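Local coordinates for phospho-furanose lactonase (Mycoplasma synoviae, PDB 3OVG), which hydrolyses phosphorylated furanose lactones such as D-xylono-1,4-lactone 5-phosphate, and carboxy 1,4-lactones as well, using two zinc ions per subunit, at residues I30-E36 against N73-D77; N208-Q213 against R326-D331. All coordinates share one frame; numbering follows the deposited sequence.

Contact 1. Residues I30-E36 against N73-D77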
loop_
_atom_site.group_PDB
_atom_site.type_symbol
_atom_site.label_atom_id
_atom_site.label_comp_id
_atom_site.label_asym_id
_atom_site.label_seq_id
_atom_site.Cartn_x
_atom_site.Cartn_y
_atom_site.Cartn_z
ATOM N N ILE A 30 11.579 -19.433 -18.731
ATOM C CA ILE A 30 12.418 -18.877 -17.687
ATOM C C ILE A 30 12.315 -17.349 -17.662
ATOM O O ILE A 30 12.524 -16.687 -18.685
ATOM C CB ILE A 30 13.885 -19.277 -17.916
ATOM C CG1 ILE A 30 13.995 -20.814 -18.038
ATOM C CG2 ILE A 30 14.779 -18.698 -16.790
ATOM C CD1 ILE A 30 13.710 -21.561 -16.747
ATOM N N LYS A 31 11.974 -16.810 -16.496
ATOM C CA LYS A 31 12.048 -15.391 -16.229
ATOM C C LYS A 31 12.909 -15.266 -14.990
ATOM O O LYS A 31 12.499 -15.605 -13.864
ATOM C CB LYS A 31 10.659 -14.786 -15.986
ATOM C CG LYS A 31 9.813 -14.618 -17.268
ATOM C CD LYS A 31 8.428 -13.956 -16.952
ATOM C CE LYS A 31 7.677 -13.574 -18.253
ATOM N NZ LYS A 31 6.493 -12.663 -17.977
ATOM N N ASN A 32 14.122 -14.798 -15.202
ATOM C CA ASN A 32 15.115 -14.788 -14.152
ATOM C C ASN A 32 15.279 -13.372 -13.583
ATOM O O ASN A 32 16.083 -12.590 -14.066
ATOM C CB ASN A 32 16.420 -15.322 -14.763
ATOM C CG ASN A 32 17.536 -15.426 -13.768
ATOM O OD1 ASN A 32 18.713 -15.219 -14.109
ATOM N ND2 ASN A 32 17.195 -15.749 -12.536
ATOM N N GLY A 33 14.505 -13.031 -12.559
ATOM C CA GLY A 33 14.571 -11.697 -11.995
ATOM C C GLY A 33 14.136 -10.605 -12.964
ATOM O O GLY A 33 13.388 -10.843 -13.912
ATOM N N GLY A 34 14.590 -9.389 -12.719
ATOM C CA GLY A 34 14.268 -8.303 -13.620
ATOM C C GLY A 34 13.108 -7.505 -13.088
ATOM O O GLY A 34 12.487 -7.892 -12.085
ATOM N N PRO A 35 12.805 -6.387 -13.758
ATOM C CA PRO A 35 11.774 -5.427 -13.321
ATOM C C PRO A 35 10.376 -6.051 -13.183
ATOM O O PRO A 35 9.605 -5.631 -12.333
ATOM C CB PRO A 35 11.766 -4.370 -14.436
ATOM C CG PRO A 35 13.099 -4.483 -15.105
ATOM C CD PRO A 35 13.529 -5.937 -14.959
ATOM N N GLU A 36 10.050 -7.043 -13.999
ATOM C CA GLU A 36 8.697 -7.582 -13.931
ATOM C C GLU A 36 8.486 -8.398 -12.652
ATOM O O GLU A 36 7.424 -8.360 -12.030
ATOM C CB GLU A 36 8.410 -8.421 -15.165
ATOM C CG GLU A 36 6.984 -8.452 -15.554
ATOM C CD GLU A 36 6.771 -9.260 -16.817
ATOM O OE1 GLU A 36 7.696 -10.017 -17.198
ATOM O OE2 GLU A 36 5.683 -9.144 -17.418
ATOM N N ASN A 73 17.088 -7.412 -20.796
ATOM C CA ASN A 73 17.082 -6.793 -19.469
ATOM C C ASN A 73 15.836 -7.107 -18.654
ATOM O O ASN A 73 15.724 -6.660 -17.531
ATOM C CB ASN A 73 17.230 -5.285 -19.583
ATOM C CG ASN A 73 18.513 -4.883 -20.313
ATOM O OD1 ASN A 73 19.633 -5.191 -19.870
ATOM N ND2 ASN A 73 18.351 -4.204 -21.425
ATOM N N VAL A 74 14.903 -7.852 -19.228
ATOM C CA VAL A 74 13.681 -8.180 -18.509
ATOM C C VAL A 74 13.478 -9.707 -18.454
ATOM O O VAL A 74 12.755 -10.277 -19.246
ATOM C CB VAL A 74 12.489 -7.404 -19.095
ATOM C CG1 VAL A 74 11.192 -7.704 -18.333
ATOM C CG2 VAL A 74 12.780 -5.916 -19.006
ATOM N N GLY A 75 14.197 -10.362 -17.549
ATOM C CA GLY A 75 13.982 -11.773 -17.275
ATOM C C GLY A 75 14.689 -12.844 -18.090
ATOM O O GLY A 75 14.667 -14.017 -17.694
ATOM N N ARG A 76 15.344 -12.451 -19.185
ATOM C CA ARG A 76 15.910 -13.403 -20.138
ATOM C C ARG A 76 17.017 -14.188 -19.492
ATOM O O ARG A 76 17.885 -13.621 -18.794
ATOM C CB ARG A 76 16.441 -12.689 -21.385
ATOM C CG ARG A 76 16.708 -13.625 -22.556
ATOM C CD ARG A 76 17.334 -12.903 -23.786
ATOM N NE ARG A 76 18.738 -12.541 -23.529
ATOM C CZ ARG A 76 19.544 -11.903 -24.379
ATOM N NH1 ARG A 76 19.092 -11.497 -25.577
ATOM N NH2 ARG A 76 20.818 -11.636 -23.995
ATOM N N ASP A 77 17.009 -15.490 -19.748
ATOM C CA ASP A 77 18.020 -16.387 -19.195
ATOM C C ASP A 77 18.511 -17.283 -20.336
ATOM O O ASP A 77 17.867 -18.270 -20.701
ATOM C CB ASP A 77 17.440 -17.186 -18.016
ATOM C CG ASP A 77 18.490 -18.048 -17.301
ATOM O OD1 ASP A 77 19.480 -18.450 -17.947
ATOM O OD2 ASP A 77 18.305 -18.350 -16.100
HETATM O O HOH W 1 14.625 -16.500 -20.590
HETATM O O HOH W 2 16.143 -9.922 -15.602
HETATM O O HOH W 3 10.398 -10.796 -16.845
#
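Asp77 extends CG opposite its backbone N (chi1 -174°) and Ile30 turns CG2 the same way, so that the two side chains meet obliquely and the methyl carbon CG2 of Ile30 comes to 3.3 Å from CB of Asp77. The carboxylate of Asp77 continues past this methyl to the flank of Asn32, whose OD1 stays 3.7 Å from OD2 of Asp77, the amide and carboxylate planes being 37° apart. That carboxylate is engaged outside the pair: it sits at the N-cap of helix 78-88 and forms a salt bridge with Lys80.

Between the backbones one direct hydrogen bond spans the contact, from Asn32 N to Gly75 O at 2.7 Å and nearly straight (173°). The same carbonyl oxygen accepts a CA-H...O contact from Lys31. The backbones approach closely at Gly75, whose CA is 4.2 Å from CA of Lys31 and makes a CA-H...O contact of 3.5 Å to Gly33 O. Two waters complete the seam, one joining Ile30 O to Asp77 N, the other Asn32 O to Gly75 N. Farther along, CD of Pro35 rests 4.1 Å from CG2 of Val74, and Gly34 N donates to Asp108 of a second subunit.

Lys31 points away from this seam, its extended chain carrying NZ to OE1 of Glu36, 3.0 Å away and above the carboxylate plane, and to the carbonyl of Gly276. Its side chain passes about 5 Å from a zinc ion at nearest atoms and also lies near the zinc ligand His28, so the contact borders the metal centre. The two loops follow adjacent strands, 22-25 and 63-68, of the phosphotriesterase-family TIM barrel, on the side of the zinc site, and Ile30 leans on helix 78-88.

Contact 2. Residues N208-Q213 against R326-D331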
loop_
_atom_site.group_PDB
_atom_site.type_symbol
_atom_site.label_atom_id
_atom_site.label_comp_id
_atom_site.label_asym_id
_atom_site.label_seq_id
_atom_site.Cartn_x
_atom_site.Cartn_y
_atom_site.Cartn_z
ATOM N N ASN A 208 10.198 -3.838 -42.891
ATOM C CA ASN A 208 9.255 -4.591 -43.721
ATOM C C ASN A 208 8.013 -5.038 -42.927
ATOM O O ASN A 208 8.140 -5.836 -41.989
ATOM C CB ASN A 208 9.981 -5.808 -44.298
ATOM C CG ASN A 208 9.124 -6.624 -45.277
ATOM O OD1 ASN A 208 7.949 -6.339 -45.525
ATOM N ND2 ASN A 208 9.732 -7.671 -45.826
ATOM N N PRO A 209 6.812 -4.560 -43.322
ATOM C CA PRO A 209 5.587 -4.979 -42.638
ATOM C C PRO A 209 5.525 -6.502 -42.514
ATOM O O PRO A 209 4.902 -7.039 -41.619
ATOM C CB PRO A 209 4.459 -4.535 -43.591
ATOM C CG PRO A 209 5.087 -3.623 -44.588
ATOM C CD PRO A 209 6.552 -3.862 -44.595
ATOM N N ASP A 210 6.136 -7.195 -43.457
ATOM C CA ASP A 210 6.071 -8.652 -43.455
ATOM C C ASP A 210 6.817 -9.332 -42.322
ATOM O O ASP A 210 6.635 -10.539 -42.100
ATOM C CB ASP A 210 6.591 -9.224 -44.772
ATOM C CG ASP A 210 5.520 -9.941 -45.528
ATOM O OD1 ASP A 210 4.642 -9.232 -46.088
ATOM O OD2 ASP A 210 5.543 -11.211 -45.533
ATOM N N LYS A 211 7.675 -8.576 -41.651
ATOM C CA LYS A 211 8.516 -9.082 -40.550
ATOM C C LYS A 211 7.970 -8.710 -39.159
ATOM O O LYS A 211 8.588 -9.035 -38.115
ATOM C CB LYS A 211 9.927 -8.510 -40.657
ATOM C CG LYS A 211 10.736 -8.925 -41.866
ATOM C CD LYS A 211 11.037 -10.434 -41.876
ATOM C CE LYS A 211 9.941 -11.224 -42.626
ATOM N NZ LYS A 211 10.475 -12.493 -43.173
ATOM N N ILE A 212 6.815 -8.048 -39.143
ATOM C CA ILE A 212 6.314 -7.423 -37.927
ATOM C C ILE A 212 5.130 -8.157 -37.335
ATOM O O ILE A 212 4.081 -8.296 -37.979
ATOM C CB ILE A 212 5.855 -5.958 -38.185
ATOM C CG1 ILE A 212 6.981 -5.121 -38.815
ATOM C CG2 ILE A 212 5.209 -5.326 -36.893
ATOM C CD1 ILE A 212 6.598 -3.642 -38.999
ATOM N N GLN A 213 5.292 -8.590 -36.092
ATOM C CA GLN A 213 4.144 -8.987 -35.282
ATOM C C GLN A 213 3.848 -7.982 -34.167
ATOM O O GLN A 213 4.781 -7.407 -33.534
ATOM C CB GLN A 213 4.402 -10.335 -34.630
ATOM C CG GLN A 213 4.284 -11.527 -35.562
ATOM C CD GLN A 213 4.715 -12.799 -34.869
ATOM O OE1 GLN A 213 5.919 -13.077 -34.773
ATOM N NE2 GLN A 213 3.739 -13.585 -34.381
ATOM N N ARG A 326 6.107 -17.437 -42.605
ATOM C CA ARG A 326 6.280 -16.140 -43.255
ATOM C C ARG A 326 6.936 -15.100 -42.348
ATOM O O ARG A 326 7.973 -14.550 -42.683
ATOM C CB ARG A 326 4.937 -15.601 -43.752
ATOM C CG ARG A 326 5.040 -14.206 -44.314
ATOM C CD ARG A 326 3.726 -13.740 -44.958
ATOM N NE ARG A 326 2.618 -13.572 -44.008
ATOM C CZ ARG A 326 2.565 -12.614 -43.085
ATOM N NH1 ARG A 326 3.569 -11.751 -42.960
ATOM N NH2 ARG A 326 1.518 -12.522 -42.266
ATOM N N VAL A 327 6.341 -14.834 -41.195
ATOM C CA VAL A 327 6.747 -13.679 -40.398
ATOM C C VAL A 327 8.065 -13.878 -39.633
ATOM O O VAL A 327 8.706 -12.895 -39.276
ATOM C CB VAL A 327 5.641 -13.222 -39.439
ATOM C CG1 VAL A 327 4.393 -12.874 -40.218
ATOM C CG2 VAL A 327 5.331 -14.310 -38.383
ATOM N N LEU A 328 8.476 -15.133 -39.420
ATOM C CA LEU A 328 9.699 -15.428 -38.671
ATOM C C LEU A 328 10.917 -15.668 -39.571
ATOM O O LEU A 328 12.035 -15.823 -39.073
ATOM C CB LEU A 328 9.497 -16.642 -37.748
ATOM C CG LEU A 328 8.469 -16.477 -36.615
ATOM C CD1 LEU A 328 8.356 -17.824 -35.879
ATOM C CD2 LEU A 328 8.935 -15.412 -35.634
ATOM N N ALA A 329 10.704 -15.708 -40.889
ATOM C CA ALA A 329 11.803 -15.945 -41.832
ATOM C C ALA A 329 12.698 -14.711 -41.903
ATOM O O ALA A 329 12.179 -13.607 -41.943
ATOM C CB ALA A 329 11.226 -16.266 -43.227
ATOM N N PHE A 330 14.019 -14.856 -41.917
ATOM C CA PHE A 330 14.849 -13.668 -42.123
ATOM C C PHE A 330 14.650 -13.070 -43.517
ATOM O O PHE A 330 14.493 -13.802 -44.504
ATOM C CB PHE A 330 16.332 -13.986 -41.903
ATOM C CG PHE A 330 16.778 -13.822 -40.455
ATOM C CD1 PHE A 330 16.047 -14.392 -39.423
ATOM C CD2 PHE A 330 17.914 -13.100 -40.143
ATOM C CE1 PHE A 330 16.443 -14.257 -38.097
ATOM C CE2 PHE A 330 18.340 -12.967 -38.809
ATOM C CZ PHE A 330 17.612 -13.534 -37.792
ATOM N N ASP A 331 14.669 -11.743 -43.606
ATOM C CA ASP A 331 14.736 -11.077 -44.909
ATOM C C ASP A 331 16.186 -11.068 -45.303
ATOM O O ASP A 331 17.049 -11.335 -44.454
ATOM C CB ASP A 331 14.298 -9.616 -44.807
ATOM C CG ASP A 331 12.838 -9.437 -45.053
ATOM O OD1 ASP A 331 12.156 -10.457 -45.312
ATOM O OD2 ASP A 331 12.386 -8.282 -44.997
HETATM O O HOH W 4 2.851 -9.286 -41.727
HETATM O O HOH W 5 8.742 -13.028 -45.216
#
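Lys211 threads its bent side chain against the last turn of helix 313-327 and the loop that follows, and this is the tightly packed part of the contact. CD and CE run beside the Asp331 carboxylate, while NZ donates to Arg326 O at 3.3 Å, a water also joining the two, and makes a weak salt bridge to Asp331 OD1. NZ is modelled 2.4 Å from Ala329 O, doubtful as a bond length. Next to it, Asn208 ND2 gives a straight bond (174°) to the syn lone pair of Asp331 OD2, 2.8 Å away and in the amide plane; OD1 of the same amide accepts from Asp210 N, an Asx turn that opens the 3-10 segment 209-211. This segment leads into strand 212-215 of the phosphotriesterase-family TIM barrel, so the lysine fastens the start of a barrel strand to residues 326-331.

Asp210 and Arg326, both partly exposed, are held more loosely. Asp210 OD2 makes a weak salt bridge to Arg326 NH1 (3.3 Å), with carboxylate and guanidinium planes 72° apart, and also lies against CG and CD of Arg326. A water links that NH1 to Pro209 O, whereas Arg326 NH2 turns to Lys267 O and Thr236.

Overall arrangement
From the N terminus, the chain leaves strand 22-25 and enters 30-36, runs through helices 35-39 and 48-60 and strand 63-68, and returns at 73-77, where contact 1 closes a loop of 36 intervening residues. Contact 2 opens later, at 208-213, and closes only at 326-331, after barrel strands 236-239 and 269-271 and several helices. The two are in series, neither nested nor crossed. The centres of contacts 1 and 2 are about 26 Å apart, on opposite sides of the chain's centre. Their nearest atoms are about 12 Å apart, without touching. Contact 1 joins loops following two early strands near the zinc site; contact 2 ties the entry of strand 212-215 to residues 326-331.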